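Local coordinates for protein SAM-dependent methyltransferase (PDB 3GGD) that probably transfers the methyl group of S-adenosyl-L-methionine to an acceptor molecule, and binds the product S-adenosyl-L-homocysteine, at residues A18-W23 with D85-A90; P209-L214 with A240-R245; P183-L188 with S223-P228. All blocks are in the same frame, centred on the assembly; numbering follows the deposited sequence. Where two conformers were deposited one is given.

The three contacts share one chain built around a seven-stranded mixed sheet. Interaction 1 joins helix 15-29 to the end of strand 81-85 and the start of helix 88-97, at the cofactor pocket; it closes before the others open. Interactions 2 and 3 interleave: 183-188, 209-214, 223-228, then 240-245. Interaction 2 pairs the last two strands at one border of the sheet, its centre about 29 Å from that of interaction 1. Interaction 3 ties helix 184-190 to the loop between those strands and, with centres about 20 Å apart, touches interaction 1 where Tyr22 CD1 packs on Leu188 O. Helix 184-190 thus packs on helix 15-29, which carries ligand-binding residues, while interaction 2 stands apart.

Interaction 1. Residues A18-W23 with D85-A90; sequences AWEQYW and DVSKSA. With SAH (S-adenosyl-L-homocysteine), chain E.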
loop_
_atom_site.group_PDB
_atom_site.type_symbol
_atom_site.label_atom_id
_atom_site.label_comp_id
_atom_site.label_asym_id
_atom_site.label_seq_id
_atom_site.Cartn_x
_atom_site.Cartn_y
_atom_site.Cartn_z
ATOM N N ALA A 18 9.329 -0.315 12.722
ATOM C CA ALA A 18 9.631 -1.545 11.973
ATOM C C ALA A 18 9.861 -1.228 10.492
ATOM O O ALA A 18 10.850 -1.686 9.874
ATOM C CB ALA A 18 8.507 -2.559 12.163
ATOM N N TRP A 19 8.964 -0.420 9.930
ATOM C CA TRP A 19 9.053 -0.036 8.530
ATOM C C TRP A 19 10.262 0.833 8.209
ATOM O O TRP A 19 10.876 0.666 7.158
ATOM C CB TRP A 19 7.754 0.628 8.049
ATOM C CG TRP A 19 6.707 -0.384 7.709
ATOM C CD1 TRP A 19 5.656 -0.792 8.501
ATOM C CD2 TRP A 19 6.662 -1.194 6.533
ATOM N NE1 TRP A 19 4.954 -1.796 7.858
ATOM C CE2 TRP A 19 5.536 -2.041 6.644
ATOM C CE3 TRP A 19 7.459 -1.278 5.392
ATOM C CZ2 TRP A 19 5.169 -2.935 5.648
ATOM C CZ3 TRP A 19 7.104 -2.169 4.399
ATOM C CH2 TRP A 19 5.975 -2.998 4.535
ATOM N N GLU A 20 10.590 1.774 9.095
ATOM C CA GLU A 20 11.800 2.550 8.900
ATOM C C GLU A 20 13.035 1.645 9.004
ATOM O O GLU A 20 13.992 1.817 8.232
ATOM C CB GLU A 20 11.871 3.736 9.859
ATOM C CG GLU A 20 13.238 4.486 9.884
ATOM C CD GLU A 20 13.681 5.011 8.507
ATOM O OE1 GLU A 20 12.817 5.268 7.629
ATOM O OE2 GLU A 20 14.899 5.225 8.334
ATOM N N GLN A 21 13.019 0.661 9.901
ATOM C CA GLN A 21 14.166 -0.263 9.985
ATOM C C GLN A 21 14.320 -1.041 8.661
ATOM O O GLN A 21 15.429 -1.144 8.093
ATOM C CB GLN A 21 14.035 -1.200 11.175
ATOM C CG GLN A 21 15.371 -1.922 11.478
ATOM C CD GLN A 21 15.251 -3.060 12.520
ATOM O OE1 GLN A 21 14.355 -3.943 12.421
ATOM N NE2 GLN A 21 16.143 -3.044 13.501
ATOM N N TYR A 22 13.188 -1.499 8.116
ATOM C CA TYR A 22 13.214 -2.204 6.846
ATOM C C TYR A 22 13.750 -1.335 5.703
ATOM O O TYR A 22 14.627 -1.754 4.946
ATOM C CB TYR A 22 11.819 -2.677 6.457
ATOM C CG TYR A 22 11.754 -3.171 5.031
ATOM C CD1 TYR A 22 12.239 -4.456 4.683
ATOM C CD2 TYR A 22 11.248 -2.363 4.024
ATOM C CE1 TYR A 22 12.195 -4.921 3.390
ATOM C CE2 TYR A 22 11.201 -2.829 2.698
ATOM C CZ TYR A 22 11.669 -4.097 2.389
ATOM O OH TYR A 22 11.619 -4.541 1.097
ATOM N N TRP A 23 13.204 -0.126 5.590
ATOM C CA TRP A 23 13.571 0.764 4.496
ATOM C C TRP A 23 14.976 1.262 4.647
ATOM O O TRP A 23 15.700 1.376 3.664
ATOM C CB TRP A 23 12.589 1.917 4.366
ATOM C CG TRP A 23 11.338 1.579 3.614
ATOM C CD1 TRP A 23 10.049 1.624 4.090
ATOM C CD2 TRP A 23 11.234 1.181 2.234
ATOM N NE1 TRP A 23 9.172 1.296 3.101
ATOM C CE2 TRP A 23 9.870 1.006 1.953
ATOM C CE3 TRP A 23 12.170 0.965 1.211
ATOM C CZ2 TRP A 23 9.408 0.657 0.690
ATOM C CZ3 TRP A 23 11.714 0.577 -0.053
ATOM C CH2 TRP A 23 10.350 0.435 -0.306
ATOM N N ASP A 85 4.512 8.650 3.192
ATOM C CA ASP A 85 4.962 7.417 3.802
ATOM C C ASP A 85 5.446 7.712 5.211
ATOM O O ASP A 85 5.936 8.824 5.506
ATOM C CB ASP A 85 6.061 6.753 2.966
ATOM C CG ASP A 85 6.155 5.247 3.221
ATOM O OD1 ASP A 85 6.786 4.840 4.243
ATOM O OD2 ASP A 85 5.588 4.461 2.400
ATOM N N VAL A 86 5.327 6.715 6.077
ATOM C CA VAL A 86 5.829 6.807 7.447
ATOM C C VAL A 86 7.348 6.788 7.543
ATOM O O VAL A 86 7.898 7.296 8.522
ATOM C CB VAL A 86 5.268 5.636 8.338
ATOM C CG1 VAL A 86 5.944 4.291 8.035
ATOM C CG2 VAL A 86 5.348 5.977 9.841
ATOM N N SER A 87 8.028 6.249 6.514
ATOM C CA SER A 87 9.456 6.022 6.573
ATOM C C SER A 87 10.269 7.077 5.861
ATOM O O SER A 87 10.135 7.251 4.634
ATOM C CB SER A 87 9.809 4.651 5.935
ATOM O OG SER A 87 11.229 4.488 5.781
ATOM N N LYS A 88 11.195 7.698 6.602
ATOM C CA LYS A 88 12.085 8.676 6.001
ATOM C C LYS A 88 13.049 8.034 5.009
ATOM O O LYS A 88 13.431 8.661 4.017
ATOM C CB LYS A 88 12.827 9.481 7.068
ATOM C CG LYS A 88 13.761 8.672 7.907
ATOM C CD LYS A 88 14.543 9.516 8.901
ATOM C CE LYS A 88 15.367 8.573 9.802
ATOM N NZ LYS A 88 16.086 9.337 10.827
ATOM N N SER A 89 13.473 6.798 5.275
ATOM C CA SER A 89 14.386 6.105 4.350
ATOM C C SER A 89 13.667 5.749 3.049
ATOM O O SER A 89 14.248 5.893 1.953
ATOM C CB SER A 89 15.041 4.870 5.015
ATOM O OG SER A 89 15.931 5.254 6.068
ATOM N N ALA A 90 12.402 5.329 3.148
ATOM C CA ALA A 90 11.591 5.119 1.926
ATOM C C ALA A 90 11.552 6.393 1.063
ATOM O O ALA A 90 11.831 6.354 -0.138
ATOM C CB ALA A 90 10.168 4.655 2.256
HETATM N N SAH E . 2.558 1.447 -2.117
HETATM C CA SAH E . 3.993 1.079 -2.246
HETATM C CB SAH E . 4.578 0.416 -0.981
HETATM C CG SAH E . 3.906 -0.846 -0.412
HETATM S SD SAH E . 4.780 -1.536 1.005
HETATM C C SAH E . 4.234 0.174 -3.445
HETATM O O SAH E . 5.384 0.085 -3.946
HETATM O OXT SAH E . 3.316 -0.498 -3.915
HETATM C "C5'" SAH E . 3.870 -0.814 2.342
HETATM C "C4'" SAH E . 4.272 0.666 2.614
HETATM O "O4'" SAH E . 3.468 1.198 3.693
HETATM C "C3'" SAH E . 5.725 0.916 3.054
HETATM O "O3'" SAH E . 6.376 1.891 2.257
HETATM C "C2'" SAH E . 5.607 1.437 4.481
HETATM O "O2'" SAH E . 6.693 2.265 4.946
HETATM C "C1'" SAH E . 4.245 2.107 4.460
HETATM N N9 SAH E . 3.660 2.304 5.792
HETATM C C8 SAH E . 3.668 1.380 6.791
HETATM N N7 SAH E . 3.024 1.862 7.866
HETATM C C5 SAH E . 2.610 3.124 7.544
HETATM C C6 SAH E . 1.926 4.191 8.266
HETATM N N6 SAH E . 1.590 3.922 9.549
HETATM N N1 SAH E . 1.691 5.368 7.667
HETATM C C2 SAH E . 2.096 5.578 6.373
HETATM N N3 SAH E . 2.741 4.637 5.683
HETATM C C4 SAH E . 3.043 3.433 6.207
#
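Glu20 spreads its carboxylate over the first turn of helix 88-97. Glu20 OE1 takes two donors: Ser87 OG, 2.6 Å away and nearly along the C-O axis, and Ser89 N, on the syn lone pair in an almost straight bond (171°). The other oxygen, OE2, receives Ser89 OG in a bond too short as modelled to trust in detail. With CG anti to the backbone N (chi1 170°) and a bend at chi2, the chain curls to this turn, where the helix start would probably steady its negative charge. Ser87 is the N-cap, its OG also accepting from Ala90 N.

This is the Rossmann-like methyltransferase fold, in which an acidic residue ending the second strand grips the cofactor ribose. Here Asp85 does so: OD1 accepts from O2' of S-adenosyl-L-homocysteine and OD2 from O3', both at 2.7 Å, while OD1 also takes Ser87 N through its anti lone pair, an Asx turn. Trp23 NE1 adds a donor to O3' (3.0 Å).

Apolar contacts flank these bonds. Ala90 CB, a methyl small enough to approach closely, makes a CH-pi contact over the Trp23 face, 3.4 Å from the five-membered ring's centroid. Trp19 lays one face over ribose C2' and adenine C8 (CD1 to C8, 3.4 Å), and its CB meets Val86 CG1. A serine replacing Trp19 would probably open a gap over the ribose and let the nucleoside shift.

Interaction 2. Residues P209-L214 with A240-R245; sequences PDFEIL and AVIKHR. With CO (cobalt (II) ion), chain C; EDO (1,2-ethanediol), chain O; SO4 (sulfate ion), chain I.
The ring of Phe211 carries the backbone of His244 on one face, with His244 CA 3.6 Å above its plane, and the imidazole turns its edge to that face; the ring centroids are 5.2 Å apart and the planes 61° apart. Asp210 OD1 and Lys243 N lie at the phenyl edge. The imidazole has Asp210 O over the centre of one face, 3.5 Å above the plane. In its own plane, His244 ND1 donates to Arg245 OXT (2.7 Å).

The rings sit at the end of strands 211-217 and 237-244, which run antiparallel, held by Glu212 N to Lys243 O, Lys243 N to Glu212 O and Leu214 N to Val241 O. Arg245 N to Asp210 O continues the pairing. Ile213 CG1 meets Ile242 CG2, branched residues suited to strands, beside Ile204.

Cobalt is bound by Asp210 OD2 and His244 NE2, each 2.0 Å away, and by one further atom. Asp210 CG lies between the backbone N and carbonyl carbon (chi1 48°), which brings OD2 to the metal; OD1 salt-bridges Arg150, which is likely to steady the carboxylate's rotation. Because ND1 keeps its proton in the bond to Arg245 OXT, NE2 can offer its lone pair, and that terminal carboxylate probably makes NE2 a better electron-pair donor to the metal.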
loop_
_atom_site.group_PDB
_atom_site.type_symbol
_atom_site.label_atom_id
_atom_site.label_comp_id
_atom_site.label_asym_id
_atom_site.label_seq_id
_atom_site.Cartn_x
_atom_site.Cartn_y
_atom_site.Cartn_z
ATOM N N PRO A 209 -17.927 2.332 7.061
ATOM C CA PRO A 209 -19.360 2.120 6.889
ATOM C C PRO A 209 -20.069 3.327 6.221
ATOM O O PRO A 209 -21.164 3.178 5.690
ATOM C CB PRO A 209 -19.862 1.892 8.325
ATOM C CG PRO A 209 -18.874 2.605 9.151
ATOM C CD PRO A 209 -17.538 2.433 8.465
ATOM N N ASP A 210 -19.447 4.504 6.293
ATOM C CA ASP A 210 -19.966 5.724 5.699
ATOM C C ASP A 210 -19.538 5.880 4.231
ATOM O O ASP A 210 -19.756 6.919 3.638
ATOM C CB ASP A 210 -19.551 6.964 6.517
ATOM C CG ASP A 210 -18.058 7.017 6.882
ATOM O OD1 ASP A 210 -17.348 5.977 6.859
ATOM O OD2 ASP A 210 -17.617 8.113 7.323
ATOM N N PHE A 211 -18.939 4.849 3.646
ATOM C CA PHE A 211 -18.516 4.929 2.244
ATOM C C PHE A 211 -19.314 4.010 1.310
ATOM O O PHE A 211 -19.769 2.949 1.696
ATOM C CB PHE A 211 -17.014 4.622 2.107
ATOM C CG PHE A 211 -16.127 5.757 2.545
ATOM C CD1 PHE A 211 -16.091 6.146 3.889
ATOM C CD2 PHE A 211 -15.376 6.481 1.614
ATOM C CE1 PHE A 211 -15.301 7.220 4.307
ATOM C CE2 PHE A 211 -14.594 7.568 2.029
ATOM C CZ PHE A 211 -14.541 7.927 3.363
ATOM N N GLU A 212 -19.466 4.465 0.073
ATOM C CA GLU A 212 -20.046 3.709 -1.027
ATOM C C GLU A 212 -18.889 3.009 -1.736
ATOM O O GLU A 212 -17.818 3.593 -1.860
ATOM C CB GLU A 212 -20.708 4.692 -2.006
ATOM C CG GLU A 212 -21.576 4.057 -3.066
ATOM C CD GLU A 212 -22.118 5.056 -4.085
ATOM O OE1 GLU A 212 -21.920 6.284 -3.918
ATOM O OE2 GLU A 212 -22.721 4.599 -5.070
ATOM N N ILE A 213 -19.089 1.769 -2.182
ATOM C CA ILE A 213 -18.119 1.086 -3.014
ATOM C C ILE A 213 -18.560 1.357 -4.455
ATOM O O ILE A 213 -19.628 0.954 -4.850
ATOM C CB ILE A 213 -18.090 -0.432 -2.750
ATOM C CG1 ILE A 213 -17.722 -0.697 -1.282
ATOM C CG2 ILE A 213 -17.168 -1.170 -3.823
ATOM C CD1 ILE A 213 -17.823 -2.159 -0.824
ATOM N N LEU A 214 -17.752 2.084 -5.218
ATOM C CA LEU A 214 -18.111 2.395 -6.612
ATOM C C LEU A 214 -17.812 1.226 -7.530
ATOM O O LEU A 214 -18.493 1.031 -8.530
ATOM C CB LEU A 214 -17.345 3.634 -7.099
ATOM C CG LEU A 214 -17.558 4.908 -6.251
ATOM C CD1 LEU A 214 -16.894 6.080 -6.956
ATOM C CD2 LEU A 214 -19.068 5.158 -5.968
ATOM N N ALA A 240 -10.782 -2.154 -4.507
ATOM C CA ALA A 240 -12.026 -1.399 -4.513
ATOM C C ALA A 240 -11.777 0.083 -4.791
ATOM O O ALA A 240 -10.688 0.621 -4.527
ATOM C CB ALA A 240 -12.810 -1.580 -3.151
ATOM N N VAL A 241 -12.795 0.723 -5.365
ATOM C CA VAL A 241 -12.844 2.182 -5.396
ATOM C C VAL A 241 -14.011 2.589 -4.476
ATOM O O VAL A 241 -15.150 2.128 -4.668
ATOM C CB VAL A 241 -13.074 2.757 -6.827
ATOM C CG1 VAL A 241 -13.127 4.259 -6.752
ATOM C CG2 VAL A 241 -11.966 2.287 -7.811
ATOM N N ILE A 242 -13.712 3.444 -3.486
ATOM C CA ILE A 242 -14.722 3.906 -2.528
ATOM C C ILE A 242 -14.765 5.437 -2.469
ATOM O O ILE A 242 -13.768 6.121 -2.759
ATOM C CB ILE A 242 -14.528 3.258 -1.115
ATOM C CG1 ILE A 242 -13.301 3.847 -0.373
ATOM C CG2 ILE A 242 -14.392 1.716 -1.246
ATOM C CD1 ILE A 242 -13.170 3.366 1.107
ATOM N N LYS A 243 -15.935 5.966 -2.121
ATOM C CA LYS A 243 -16.148 7.399 -1.992
ATOM C C LYS A 243 -17.215 7.610 -0.892
ATOM O O LYS A 243 -18.143 6.808 -0.769
ATOM C CB LYS A 243 -16.602 7.943 -3.328
ATOM C CG LYS A 243 -16.744 9.471 -3.422
ATOM C CD LYS A 243 -16.943 9.877 -4.873
ATOM C CE LYS A 243 -17.023 11.391 -5.063
ATOM N NZ LYS A 243 -18.339 11.839 -4.482
ATOM N N HIS A 244 -17.061 8.650 -0.070
ATOM C CA HIS A 244 -18.034 8.892 0.997
ATOM C C HIS A 244 -19.458 8.925 0.408
ATOM O O HIS A 244 -19.728 9.524 -0.666
ATOM C CB HIS A 244 -17.687 10.156 1.838
ATOM C CG HIS A 244 -18.407 10.236 3.157
ATOM N ND1 HIS A 244 -19.757 10.467 3.233
ATOM C CD2 HIS A 244 -17.975 10.118 4.441
ATOM C CE1 HIS A 244 -20.142 10.468 4.503
ATOM N NE2 HIS A 244 -19.082 10.277 5.264
ATOM N N ARG A 245 -20.384 8.278 1.111
ATOM C CA ARG A 245 -21.783 8.295 0.693
ATOM C C ARG A 245 -22.358 9.711 0.780
ATOM O O ARG A 245 -23.400 9.986 0.175
ATOM C CB ARG A 245 -22.611 7.351 1.577
ATOM C CG ARG A 245 -22.822 7.859 2.986
ATOM C CD ARG A 245 -23.457 6.787 3.887
ATOM N NE ARG A 245 -23.738 7.324 5.215
ATOM C CZ ARG A 245 -24.515 6.742 6.122
ATOM N NH1 ARG A 245 -25.069 5.570 5.890
ATOM N NH2 ARG A 245 -24.740 7.335 7.281
ATOM O OXT ARG A 245 -21.794 10.611 1.456
HETATM CO CO CO C . -18.522 9.914 7.203
HETATM C C1 EDO O . -21.126 -0.186 -0.869
HETATM O O1 EDO O . -21.865 0.799 -1.553
HETATM C C2 EDO O . -22.027 -1.098 -0.063
HETATM O O2 EDO O . -21.177 -1.809 0.825
HETATM S S SO4 I . -18.593 15.245 -4.836
HETATM O O1 SO4 I . -18.703 16.584 -5.414
HETATM O O2 SO4 I . -17.427 14.574 -5.411
HETATM O O3 SO4 I . -19.798 14.459 -5.107
HETATM O O4 SO4 I . -18.418 15.404 -3.398
HETATM O O HOH W 1 -20.477 8.325 -3.326
#

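Interaction 3. Residues P183-L188 with S223-P228; sequences PYELLL and SIHKLP. With EDO (1,2-ethanediol), chain P.
The ring of His225 is met at its edge by Glu185, in the first turn of helix 184-190, and over one face by Pro183, the residue just before that helix. At the edge, His225 ND1 donates to Glu185 OE1 at 2.6 Å, with an angle of 153° at the hydrogen. The donor arrives on the syn side of OE1, somewhat out of the carboxylate plane, and the two flat groups stand almost perpendicular, their planes 82° apart. The other ring nitrogen, NE2, shares a hydrogen bond with a 1,2-ethanediol probably brought by the crystallisation liquor. Over the face, Pro183 CB makes a CH-pi contact 3.6 Å from the imidazole centroid, close to the ring normal. Held at face and edge, the imidazole is probably restrained from turning about chi2.

Residues 223-228 belong to the loop between strands 211-217 and 237-244, so this His-carboxylate hydrogen bond ties that loop to the start of helix 184-190. The glutamate reaches across because its chain is bent at chi2 (87°), and its CG touches Ile224 CD1. Its OE2 accepts a hydrogen bond from a water, which in turn accepts from Lys226 N; the carboxylate thus holds the ring directly and the loop backbone through the water. Pro183 is the N-cap residue, its carbonyl receiving Leu186 N and Leu187 N; a proline suits this place, where no N-H is asked for.

Further out, Ser223 OG accepts from His225 N, an ST turn that sets the histidine's backbone, and also bonds Ala233 O. Leu175 of helix 168-179 packs on Pro183 and Leu227.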
loop_
_atom_site.group_PDB
_atom_site.type_symbol
_atom_site.label_atom_id
_atom_site.label_comp_id
_atom_site.label_asym_id
_atom_site.label_seq_id
_atom_site.Cartn_x
_atom_site.Cartn_y
_atom_site.Cartn_z
ATOM N N PRO A 183 9.660 -17.181 0.360
ATOM C CA PRO A 183 10.462 -16.394 -0.572
ATOM C C PRO A 183 11.467 -15.441 0.115
ATOM O O PRO A 183 11.081 -14.730 1.051
ATOM C CB PRO A 183 9.410 -15.555 -1.297
ATOM C CG PRO A 183 8.195 -16.410 -1.280
ATOM C CD PRO A 183 8.217 -17.066 0.081
ATOM N N TYR A 184 12.718 -15.421 -0.366
ATOM C CA TYR A 184 13.767 -14.523 0.158
ATOM C C TYR A 184 13.262 -13.121 0.383
ATOM O O TYR A 184 13.447 -12.546 1.460
ATOM C CB TYR A 184 15.013 -14.440 -0.798
ATOM C CG TYR A 184 16.131 -13.422 -0.359
ATOM C CD1 TYR A 184 16.668 -13.486 0.915
ATOM C CD2 TYR A 184 16.674 -12.461 -1.233
ATOM C CE1 TYR A 184 17.708 -12.600 1.357
ATOM C CE2 TYR A 184 17.738 -11.560 -0.814
ATOM C CZ TYR A 184 18.240 -11.622 0.509
ATOM O OH TYR A 184 19.307 -10.755 1.050
ATOM N N GLU A 185 12.600 -12.564 -0.630
ATOM C CA GLU A 185 12.194 -11.177 -0.553
ATOM C C GLU A 185 11.116 -10.929 0.506
ATOM O O GLU A 185 10.988 -9.808 1.001
ATOM C CB GLU A 185 11.764 -10.649 -1.932
ATOM C CG GLU A 185 12.849 -10.819 -3.040
ATOM C CD GLU A 185 12.812 -12.168 -3.768
ATOM O OE1 GLU A 185 12.182 -13.148 -3.288
ATOM O OE2 GLU A 185 13.416 -12.239 -4.858
ATOM N N LEU A 186 10.356 -11.954 0.853
ATOM C CA LEU A 186 9.355 -11.828 1.924
ATOM C C LEU A 186 10.085 -11.932 3.262
ATOM O O LEU A 186 9.810 -11.186 4.187
ATOM C CB LEU A 186 8.285 -12.905 1.827
ATOM C CG LEU A 186 7.223 -12.941 2.964
ATOM C CD1 LEU A 186 6.438 -11.613 3.092
ATOM C CD2 LEU A 186 6.283 -14.124 2.770
ATOM N N LEU A 187 11.027 -12.854 3.356
ATOM C CA LEU A 187 11.800 -12.972 4.572
ATOM C C LEU A 187 12.489 -11.636 4.906
ATOM O O LEU A 187 12.600 -11.251 6.089
ATOM C CB LEU A 187 12.775 -14.143 4.472
ATOM C CG LEU A 187 12.141 -15.535 4.541
ATOM C CD1 LEU A 187 13.180 -16.657 4.274
ATOM C CD2 LEU A 187 11.405 -15.758 5.916
ATOM N N LEU A 188 12.928 -10.912 3.870
ATOM C CA LEU A 188 13.556 -9.603 4.074
ATOM C C LEU A 188 12.687 -8.601 4.811
ATOM O O LEU A 188 13.217 -7.741 5.536
ATOM C CB LEU A 188 14.042 -8.973 2.751
ATOM C CG LEU A 188 15.273 -9.641 2.116
ATOM C CD1 LEU A 188 15.615 -9.006 0.754
ATOM C CD2 LEU A 188 16.488 -9.650 3.034
ATOM N N SER A 223 4.343 -9.587 -7.405
ATOM C CA SER A 223 5.580 -9.485 -6.647
ATOM C C SER A 223 6.761 -9.660 -7.609
ATOM O O SER A 223 6.563 -9.969 -8.778
ATOM C CB SER A 223 5.659 -10.555 -5.540
ATOM O OG SER A 223 6.199 -11.781 -5.992
ATOM N N ILE A 224 7.977 -9.480 -7.107
ATOM C CA ILE A 224 9.185 -9.650 -7.928
ATOM C C ILE A 224 9.839 -11.016 -7.640
ATOM O O ILE A 224 10.885 -11.346 -8.189
ATOM C CB ILE A 224 10.232 -8.518 -7.676
ATOM C CG1 ILE A 224 10.798 -8.607 -6.235
ATOM C CG2 ILE A 224 9.618 -7.189 -7.965
ATOM C CD1 ILE A 224 12.126 -7.946 -6.030
ATOM N N HIS A 225 9.249 -11.798 -6.742
ATOM C CA HIS A 225 9.805 -13.118 -6.476
ATOM C C HIS A 225 9.525 -14.090 -7.615
ATOM O O HIS A 225 8.358 -14.371 -7.933
ATOM C CB HIS A 225 9.235 -13.735 -5.212
ATOM C CG HIS A 225 9.819 -15.072 -4.912
ATOM N ND1 HIS A 225 11.097 -15.226 -4.415
ATOM C CD2 HIS A 225 9.331 -16.318 -5.104
ATOM C CE1 HIS A 225 11.359 -16.516 -4.292
ATOM N NE2 HIS A 225 10.301 -17.197 -4.698
ATOM N N LYS A 226 10.595 -14.649 -8.169
ATOM C CA LYS A 226 10.495 -15.619 -9.252
ATOM C C LYS A 226 10.474 -17.037 -8.717
ATOM O O LYS A 226 11.364 -17.436 -7.978
ATOM C CB LYS A 226 11.696 -15.512 -10.205
ATOM C CG LYS A 226 11.678 -14.303 -11.086
ATOM C CD LYS A 226 12.673 -14.456 -12.266
ATOM C CE LYS A 226 12.774 -13.138 -13.129
ATOM N NZ LYS A 226 13.268 -11.887 -12.368
ATOM N N LEU A 227 9.470 -17.787 -9.139
ATOM C CA LEU A 227 9.327 -19.163 -8.787
ATOM C C LEU A 227 10.216 -19.990 -9.742
ATOM O O LEU A 227 10.668 -19.483 -10.767
ATOM C CB LEU A 227 7.864 -19.562 -8.896
ATOM C CG LEU A 227 6.939 -18.818 -7.946
ATOM C CD1 LEU A 227 5.494 -19.029 -8.340
ATOM C CD2 LEU A 227 7.213 -19.245 -6.502
ATOM N N PRO A 228 10.483 -21.257 -9.399
ATOM C CA PRO A 228 11.373 -22.076 -10.237
ATOM C C PRO A 228 10.931 -22.258 -11.703
ATOM O O PRO A 228 11.770 -22.438 -12.568
ATOM C CB PRO A 228 11.426 -23.394 -9.490
ATOM C CG PRO A 228 11.036 -23.052 -8.089
ATOM C CD PRO A 228 10.020 -22.007 -8.222
HETATM C C1 EDO P . 10.743 -20.363 -3.690
HETATM O O1 EDO P . 10.746 -20.216 -5.131
HETATM C C2 EDO P . 9.389 -19.966 -3.105
HETATM O O2 EDO P . 9.306 -20.015 -1.656
HETATM O O HOH W 2 13.341 -13.984 -6.918
#